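Membrane-bound lytic murein transglycosylase (Agrobacterium tumefaciens, PDB 2PNW) probably cleaves the glycan strands of peptidoglycan as a lytic transglycosylase of the MltA family, contributing to cell-wall turnover. Local coordinates at residues Y45-L57 with V289-F301. Sequence-based numbering, arbitrary orientation.
Sequences YRTGALGITAAEL and VDRLIHTFGLPFF. With SO4 (sulfate ion), chain B.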
ATOM      1  N   TYR A  45       6.086 -14.551  -5.562  1.00 18.55           N
ATOM      2  CA  TYR A  45       6.116 -13.726  -4.355  1.00 19.42           C
ATOM      3  C   TYR A  45       7.084 -14.286  -3.317  1.00 20.63           C
ATOM      4  O   TYR A  45       7.235 -15.506  -3.207  1.00 20.59           O
ATOM      5  CB  TYR A  45       4.745 -13.668  -3.705  1.00 18.38           C
ATOM      6  CG  TYR A  45       3.666 -13.037  -4.568  1.00 16.96           C
ATOM      7  CD1 TYR A  45       3.952 -11.984  -5.439  1.00 16.82           C
ATOM      8  CD2 TYR A  45       2.347 -13.459  -4.451  1.00 16.94           C
ATOM      9  CE1 TYR A  45       2.923 -11.397  -6.232  1.00 16.79           C
ATOM     10  CE2 TYR A  45       1.329 -12.877  -5.203  1.00 15.73           C
ATOM     11  CZ  TYR A  45       1.609 -11.867  -6.079  1.00 15.83           C
ATOM     12  OH  TYR A  45       0.547 -11.335  -6.801  1.00 17.16           O
ATOM     13  N   ARG A  46       7.704 -13.377  -2.569  1.00 21.37           N
ATOM     14  CA  ARG A  46       8.544 -13.719  -1.409  1.00 23.97           C
ATOM     15  C   ARG A  46       7.703 -14.409  -0.340  1.00 22.56           C
ATOM     16  O   ARG A  46       6.582 -13.976  -0.041  1.00 22.13           O
ATOM     17  CB  ARG A  46       9.175 -12.444  -0.837  1.00 24.29           C
ATOM     18  CG  ARG A  46      10.099 -11.771  -1.850  1.00 28.28           C
ATOM     19  CD  ARG A  46      10.709 -10.436  -1.359  1.00 29.94           C
ATOM     20  NE  ARG A  46      11.622  -9.918  -2.379  1.00 38.82           N
ATOM     21  CZ  ARG A  46      11.234  -9.265  -3.475  1.00 42.19           C
ATOM     22  NH1 ARG A  46       9.938  -9.007  -3.689  1.00 41.36           N
ATOM     23  NH2 ARG A  46      12.148  -8.861  -4.358  1.00 44.33           N
ATOM     24  N   THR A  47       8.223 -15.491   0.230  1.00 21.46           N
ATOM     25  CA  THR A  47       7.516 -16.179   1.301  1.00 20.92           C
ATOM     26  C   THR A  47       7.673 -15.327   2.546  1.00 21.18           C
ATOM     27  O   THR A  47       8.802 -14.991   2.927  1.00 20.94           O
ATOM     28  CB  THR A  47       8.152 -17.551   1.546  1.00 21.64           C
ATOM     29  OG1 THR A  47       8.151 -18.309   0.328  1.00 21.77           O
ATOM     30  CG2 THR A  47       7.429 -18.322   2.638  1.00 20.96           C
ATOM     31  N   GLY A  48       6.552 -14.962   3.167  1.00 20.76           N
ATOM     32  CA  GLY A  48       6.572 -14.186   4.404  1.00 20.95           C
ATOM     33  C   GLY A  48       7.146 -15.017   5.537  1.00 22.06           C
ATOM     34  O   GLY A  48       7.189 -16.252   5.452  1.00 21.61           O
ATOM     35  N   ALA A  49       7.608 -14.339   6.585  1.00 22.46           N
ATOM     36  CA  ALA A  49       8.125 -15.014   7.777  1.00 23.52           C
ATOM     37  C   ALA A  49       7.103 -16.001   8.339  1.00 23.95           C
ATOM     38  O   ALA A  49       7.481 -17.034   8.889  1.00 24.13           O
ATOM     39  CB  ALA A  49       8.510 -14.004   8.821  1.00 24.42           C
ATOM     40  N   LEU A  50       5.809 -15.711   8.177  1.00 23.78           N
ATOM     41  CA  LEU A  50       4.777 -16.657   8.627  1.00 23.36           C
ATOM     42  C   LEU A  50       4.936 -18.035   7.960  1.00 23.36           C
ATOM     43  O   LEU A  50       4.707 -19.073   8.589  1.00 23.05           O
ATOM     44  CB  LEU A  50       3.365 -16.076   8.455  1.00 23.71           C
ATOM     45  CG  LEU A  50       2.152 -16.850   8.991  1.00 25.56           C
ATOM     46  CD1 LEU A  50       1.044 -15.884   9.340  1.00 28.88           C
ATOM     47  CD2 LEU A  50       1.625 -17.861   7.997  1.00 29.50           C
ATOM     48  N   GLY A  51       5.329 -18.028   6.687  1.00 22.48           N
ATOM     49  CA  GLY A  51       5.828 -19.222   6.030  1.00 22.32           C
ATOM     50  C   GLY A  51       5.013 -19.771   4.878  1.00 21.46           C
ATOM     51  O   GLY A  51       5.363 -20.801   4.320  1.00 21.95           O
ATOM     52  N   ILE A  52       3.925 -19.109   4.506  1.00 20.54           N
ATOM     53  CA  ILE A  52       3.156 -19.601   3.358  1.00 20.01           C
ATOM     54  C   ILE A  52       3.823 -19.270   2.021  1.00 19.27           C
ATOM     55  O   ILE A  52       4.062 -18.099   1.718  1.00 19.57           O
ATOM     56  CB  ILE A  52       1.722 -19.052   3.350  1.00 20.25           C
ATOM     57  CG1 ILE A  52       1.055 -19.257   4.724  1.00 21.05           C
ATOM     58  CG2 ILE A  52       0.928 -19.714   2.216  1.00 20.13           C
ATOM     59  CD1 ILE A  52       0.648 -20.694   5.009  1.00 22.89           C
ATOM     60  N   THR A  53       4.111 -20.291   1.212  1.00 18.61           N
ATOM     61  CA  THR A  53       4.806 -20.036  -0.050  1.00 17.82           C
ATOM     62  C   THR A  53       3.837 -19.624  -1.147  1.00 17.58           C
ATOM     63  O   THR A  53       2.645 -19.958  -1.095  1.00 17.45           O
ATOM     64  CB  THR A  53       5.591 -21.279  -0.540  1.00 17.73           C
ATOM     65  OG1 THR A  53       4.670 -22.281  -0.975  1.00 16.62           O
ATOM     66  CG2 THR A  53       6.480 -21.848   0.605  1.00 16.40           C
ATOM     67  N   ALA A  54       4.360 -18.934  -2.159  1.00 18.08           N
ATOM     68  CA  ALA A  54       3.583 -18.649  -3.371  1.00 18.06           C
ATOM     69  C   ALA A  54       3.053 -19.922  -4.040  1.00 18.65           C
ATOM     70  O   ALA A  54       1.936 -19.924  -4.557  1.00 17.80           O
ATOM     71  CB  ALA A  54       4.409 -17.852  -4.361  1.00 18.21           C
ATOM     72  N   ALA A  55       3.850 -20.995  -4.059  1.00 18.77           N
ATOM     73  CA  ALA A  55       3.355 -22.279  -4.577  1.00 18.81           C
ATOM     74  C   ALA A  55       2.145 -22.815  -3.807  1.00 19.02           C
ATOM     75  O   ALA A  55       1.231 -23.382  -4.410  1.00 20.36           O
ATOM     76  CB  ALA A  55       4.462 -23.334  -4.602  1.00 18.71           C
ATOM     77  N   GLU A  56       2.135 -22.656  -2.491  1.00 19.07           N
ATOM     78  CA  GLU A  56       0.979 -23.077  -1.668  1.00 19.80           C
ATOM     79  C   GLU A  56      -0.256 -22.231  -2.006  1.00 18.99           C
ATOM     80  O   GLU A  56      -1.362 -22.748  -2.155  1.00 18.51           O
ATOM     81  CB  GLU A  56       1.313 -23.007  -0.173  1.00 20.22           C
ATOM     82  CG  GLU A  56       2.211 -24.195   0.259  1.00 21.63           C
ATOM     83  CD  GLU A  56       2.788 -24.093   1.664  1.00 22.88           C
ATOM     84  OE1 GLU A  56       3.053 -22.981   2.189  1.00 23.98           O
ATOM     85  OE2 GLU A  56       2.978 -25.170   2.262  1.00 26.98           O
ATOM     86  N   LEU A  57      -0.050 -20.930  -2.146  1.00 19.48           N
ATOM     87  CA  LEU A  57      -1.126 -20.029  -2.589  1.00 18.94           C
ATOM     88  C   LEU A  57      -1.688 -20.446  -3.950  1.00 19.09           C
ATOM     89  O   LEU A  57      -2.899 -20.440  -4.153  1.00 18.77           O
ATOM     90  CB  LEU A  57      -0.625 -18.589  -2.662  1.00 19.98           C
ATOM     91  CG  LEU A  57      -1.563 -17.537  -3.318  1.00 19.96           C
ATOM     92  CD1 LEU A  57      -2.842 -17.315  -2.512  1.00 22.81           C
ATOM     93  CD2 LEU A  57      -0.837 -16.221  -3.572  1.00 21.72           C
ATOM     94  N   VAL A 289      -0.192  -5.126   3.779  1.00 18.42           N
ATOM     95  CA  VAL A 289       0.245  -5.895   4.954  1.00 19.06           C
ATOM     96  C   VAL A 289       1.751  -5.744   5.107  1.00 19.74           C
ATOM     97  O   VAL A 289       2.420  -5.188   4.231  1.00 19.52           O
ATOM     98  CB  VAL A 289      -0.107  -7.401   4.783  1.00 19.62           C
ATOM     99  CG1 VAL A 289      -1.626  -7.577   4.645  1.00 18.67           C
ATOM    100  CG2 VAL A 289       0.640  -7.991   3.546  1.00 18.17           C
ATOM    101  N   ASP A 290       2.283  -6.258   6.214  1.00 19.87           N
ATOM    102  CA  ASP A 290       3.721  -6.255   6.464  1.00 21.46           C
ATOM    103  C   ASP A 290       4.411  -7.227   5.518  1.00 21.26           C
ATOM    104  O   ASP A 290       4.160  -8.431   5.587  1.00 21.34           O
ATOM    105  CB  ASP A 290       3.981  -6.663   7.934  1.00 20.97           C
ATOM    106  CG  ASP A 290       5.441  -6.524   8.349  1.00 25.48           C
ATOM    107  OD1 ASP A 290       6.332  -6.786   7.526  1.00 27.42           O
ATOM    108  OD2 ASP A 290       5.688  -6.163   9.532  1.00 26.58           O
ATOM    109  N   ARG A 291       5.288  -6.713   4.658  1.00 22.62           N
ATOM    110  CA  ARG A 291       5.931  -7.544   3.623  1.00 25.19           C
ATOM    111  C   ARG A 291       6.936  -8.538   4.188  1.00 24.69           C
ATOM    112  O   ARG A 291       7.250  -9.522   3.542  1.00 25.10           O
ATOM    113  CB  ARG A 291       6.606  -6.685   2.543  1.00 25.52           C
ATOM    114  CG  ARG A 291       7.711  -5.787   3.048  1.00 27.66           C
ATOM    115  CD  ARG A 291       8.443  -5.104   1.876  1.00 30.00           C
ATOM    116  NE  ARG A 291       9.365  -6.033   1.223  1.00 40.59           N
ATOM    117  CZ  ARG A 291      10.631  -6.232   1.593  1.00 42.66           C
ATOM    118  NH1 ARG A 291      11.158  -5.560   2.608  1.00 43.14           N
ATOM    119  NH2 ARG A 291      11.378  -7.103   0.927  1.00 46.21           N
ATOM    120  N   LEU A 292       7.456  -8.290   5.390  1.00 23.50           N
ATOM    121  CA  LEU A 292       8.386  -9.251   5.984  1.00 23.41           C
ATOM    122  C   LEU A 292       7.650 -10.465   6.544  1.00 22.59           C
ATOM    123  O   LEU A 292       8.146 -11.578   6.471  1.00 23.20           O
ATOM    124  CB  LEU A 292       9.254  -8.594   7.078  1.00 24.40           C
ATOM    125  CG  LEU A 292      10.207  -7.475   6.630  1.00 25.63           C
ATOM    126  CD1 LEU A 292      10.961  -6.932   7.855  1.00 28.25           C
ATOM    127  CD2 LEU A 292      11.206  -7.969   5.604  1.00 28.98           C
ATOM    128  N   ILE A 293       6.454 -10.237   7.064  1.00 21.04           N
ATOM    129  CA  ILE A 293       5.725 -11.255   7.793  1.00 21.09           C
ATOM    130  C   ILE A 293       4.801 -12.063   6.876  1.00 20.13           C
ATOM    131  O   ILE A 293       4.691 -13.280   7.011  1.00 20.05           O
ATOM    132  CB  ILE A 293       4.912 -10.616   8.938  1.00 20.76           C
ATOM    133  CG1 ILE A 293       5.852 -10.048  10.001  1.00 22.00           C
ATOM    134  CG2 ILE A 293       3.969 -11.656   9.605  1.00 21.75           C
ATOM    135  CD1 ILE A 293       5.156  -9.232  11.012  1.00 24.10           C
ATOM    136  N   HIS A 294       4.122 -11.373   5.961  1.00 19.75           N
ATOM    137  CA  HIS A 294       3.074 -12.029   5.167  1.00 19.88           C
ATOM    138  C   HIS A 294       3.426 -12.260   3.712  1.00 19.80           C
ATOM    139  O   HIS A 294       4.277 -11.557   3.148  1.00 21.55           O
ATOM    140  CB  HIS A 294       1.769 -11.237   5.297  1.00 19.88           C
ATOM    141  CG  HIS A 294       1.167 -11.336   6.659  1.00 19.09           C
ATOM    142  ND1 HIS A 294       0.822 -12.545   7.226  1.00 18.62           N
ATOM    143  CD2 HIS A 294       0.868 -10.386   7.576  1.00 18.86           C
ATOM    144  CE1 HIS A 294       0.316 -12.332   8.427  1.00 20.59           C
ATOM    145  NE2 HIS A 294       0.334 -11.029   8.664  1.00 19.33           N
ATOM    146  N   THR A 295       2.768 -13.245   3.102  1.00 18.94           N
ATOM    147  CA  THR A 295       2.914 -13.494   1.674  1.00 17.49           C
ATOM    148  C   THR A 295       1.744 -12.832   0.949  1.00 17.58           C
ATOM    149  O   THR A 295       0.601 -12.992   1.374  1.00 18.05           O
ATOM    150  CB  THR A 295       2.889 -15.030   1.395  1.00 17.39           C
ATOM    151  OG1 THR A 295       3.910 -15.673   2.187  1.00 17.92           O
ATOM    152  CG2 THR A 295       3.125 -15.319  -0.095  1.00 16.99           C
ATOM    153  N   PHE A 296       2.024 -12.083  -0.125  1.00 16.45           N
ATOM    154  CA  PHE A 296       0.963 -11.470  -0.936  1.00 16.90           C
ATOM    155  C   PHE A 296      -0.025 -12.493  -1.504  1.00 16.72           C
ATOM    156  O   PHE A 296       0.340 -13.646  -1.774  1.00 16.86           O
ATOM    157  CB  PHE A 296       1.550 -10.669  -2.104  1.00 16.01           C
ATOM    158  CG  PHE A 296       2.359  -9.455  -1.678  1.00 18.03           C
ATOM    159  CD1 PHE A 296       1.951  -8.651  -0.622  1.00 21.42           C
ATOM    160  CD2 PHE A 296       3.511  -9.115  -2.367  1.00 19.85           C
ATOM    161  CE1 PHE A 296       2.701  -7.510  -0.235  1.00 22.72           C
ATOM    162  CE2 PHE A 296       4.274  -7.970  -1.990  1.00 20.97           C
ATOM    163  CZ  PHE A 296       3.861  -7.180  -0.923  1.00 18.74           C
ATOM    164  N   GLY A 297      -1.267 -12.058  -1.687  1.00 16.71           N
ATOM    165  CA  GLY A 297      -2.268 -12.877  -2.353  1.00 17.11           C
ATOM    166  C   GLY A 297      -3.143 -13.687  -1.416  1.00 17.39           C
ATOM    167  O   GLY A 297      -4.132 -14.245  -1.861  1.00 18.02           O
ATOM    168  N   LEU A 298      -2.762 -13.795  -0.148  1.00 17.16           N
ATOM    169  CA  LEU A 298      -3.535 -14.589   0.807  1.00 18.54           C
ATOM    170  C   LEU A 298      -4.773 -13.824   1.278  1.00 18.34           C
ATOM    171  O   LEU A 298      -4.718 -12.600   1.395  1.00 17.81           O
ATOM    172  CB  LEU A 298      -2.671 -14.947   2.007  1.00 18.85           C
ATOM    173  CG  LEU A 298      -1.700 -16.073   1.679  1.00 21.55           C
ATOM    174  CD1 LEU A 298      -0.638 -16.120   2.737  1.00 24.96           C
ATOM    175  CD2 LEU A 298      -2.491 -17.390   1.623  1.00 23.69           C
ATOM    176  N   PRO A 299      -5.889 -14.537   1.523  1.00 18.36           N
ATOM    177  CA  PRO A 299      -7.085 -13.872   2.048  1.00 18.22           C
ATOM    178  C   PRO A 299      -6.973 -13.587   3.540  1.00 18.12           C
ATOM    179  O   PRO A 299      -6.448 -14.421   4.300  1.00 17.75           O
ATOM    180  CB  PRO A 299      -8.228 -14.897   1.790  1.00 16.87           C
ATOM    181  CG  PRO A 299      -7.594 -15.999   0.944  1.00 18.54           C
ATOM    182  CD  PRO A 299      -6.128 -15.978   1.295  1.00 18.41           C
ATOM    183  N   PHE A 300      -7.463 -12.416   3.938  1.00 18.48           N
ATOM    184  CA  PHE A 300      -7.542 -12.029   5.340  1.00 19.99           C
ATOM    185  C   PHE A 300      -8.960 -11.582   5.608  1.00 20.16           C
ATOM    186  O   PHE A 300      -9.471 -10.720   4.879  1.00 19.53           O
ATOM    187  CB  PHE A 300      -6.618 -10.822   5.639  1.00 20.15           C
ATOM    188  CG  PHE A 300      -5.142 -11.163   5.717  1.00 22.04           C
ATOM    189  CD1 PHE A 300      -4.486 -11.194   6.949  1.00 23.96           C
ATOM    190  CD2 PHE A 300      -4.405 -11.416   4.561  1.00 20.83           C
ATOM    191  CE1 PHE A 300      -3.109 -11.488   7.026  1.00 22.46           C
ATOM    192  CE2 PHE A 300      -3.035 -11.747   4.622  1.00 19.88           C
ATOM    193  CZ  PHE A 300      -2.386 -11.764   5.854  1.00 20.31           C
ATOM    194  N   PHE A 301      -9.587 -12.138   6.653  1.00 20.60           N
ATOM    195  CA  PHE A 301     -10.876 -11.611   7.117  1.00 20.93           C
ATOM    196  C   PHE A 301     -10.614 -10.588   8.218  1.00 21.72           C
ATOM    197  O   PHE A 301      -9.955 -10.903   9.218  1.00 22.32           O
ATOM    198  CB  PHE A 301     -11.801 -12.731   7.613  1.00 20.55           C
ATOM    199  CG  PHE A 301     -13.220 -12.256   7.891  1.00 20.90           C
ATOM    200  CD1 PHE A 301     -14.152 -12.163   6.870  1.00 22.39           C
ATOM    201  CD2 PHE A 301     -13.603 -11.903   9.184  1.00 20.60           C
ATOM    202  CE1 PHE A 301     -15.454 -11.698   7.124  1.00 23.78           C
ATOM    203  CE2 PHE A 301     -14.882 -11.446   9.441  1.00 20.89           C
ATOM    204  CZ  PHE A 301     -15.814 -11.356   8.422  1.00 21.31           C
TER
HETATM  205  S   SO4 B 379       9.695  -6.963  -6.707  1.00 67.54           S
HETATM  206  O1  SO4 B 379       9.749  -5.587  -7.218  1.00 66.19           O
HETATM  207  O2  SO4 B 379       8.960  -7.813  -7.645  1.00 66.43           O
HETATM  208  O3  SO4 B 379      11.059  -7.479  -6.555  1.00 65.96           O
HETATM  209  O4  SO4 B 379       9.007  -6.988  -5.409  1.00 66.43           O
HETATM  210  O   HOH W   1       5.003 -11.880  -0.683  1.00 18.99           O
HETATM  211  O   HOH W   2       3.459 -16.238   4.841  1.00 23.17           O
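Gly48 and His294 bring the two backbones to 4.2 Å between their CA atoms, where successive amides of 45-57 meet carbonyls of 289-301: Ala49 N bonds Leu292 O at 2.8 Å, on a lone pair in the carbonyl plane, and Leu50 N reaches Ile293 O at 2.9 Å. Gly48 CA lies 3.3 Å from Ile293 O, a CA-H...O contact. Thr295 carries the polar centre. With OG1 beside the backbone N (chi1 -55°) and the methyl anti to it, OG1 receives a nearly straight bond from Gly48 N (174°), donates to Ile52 O at a doubtfully short 2.5 Å and accepts from a water that also binds Ile52 N. A second water links Arg46 O to Phe296 N. Phe296 puts CB over one face of the Tyr45 ring, 3.8 Å from its centroid, and turns its ring edge to that face with the planes at 90°, a T-shaped pair. Arg46 NH1 and NH2 grip O4 and O3 of a sulfate, probably from the crystallisation liquor, that Lys43 and Lys278 also bind. Leu298 CD1 packs on Ile52 CB; Leu57 CD2 meets Phe296 O, and CD1 covers Gly297 O, buried without a hydrogen-bond partner. The contact thus joins the loop entering helix 54-66, begun by the Thr53-Glu56 capping box, to the type II turn 295-298 before strand 299-304 of the 3D domain (double-psi beta-barrel clan), which pairs antiparallel with 316-324 and 353-363; helix 28-39 covers Tyr45 and Leu57.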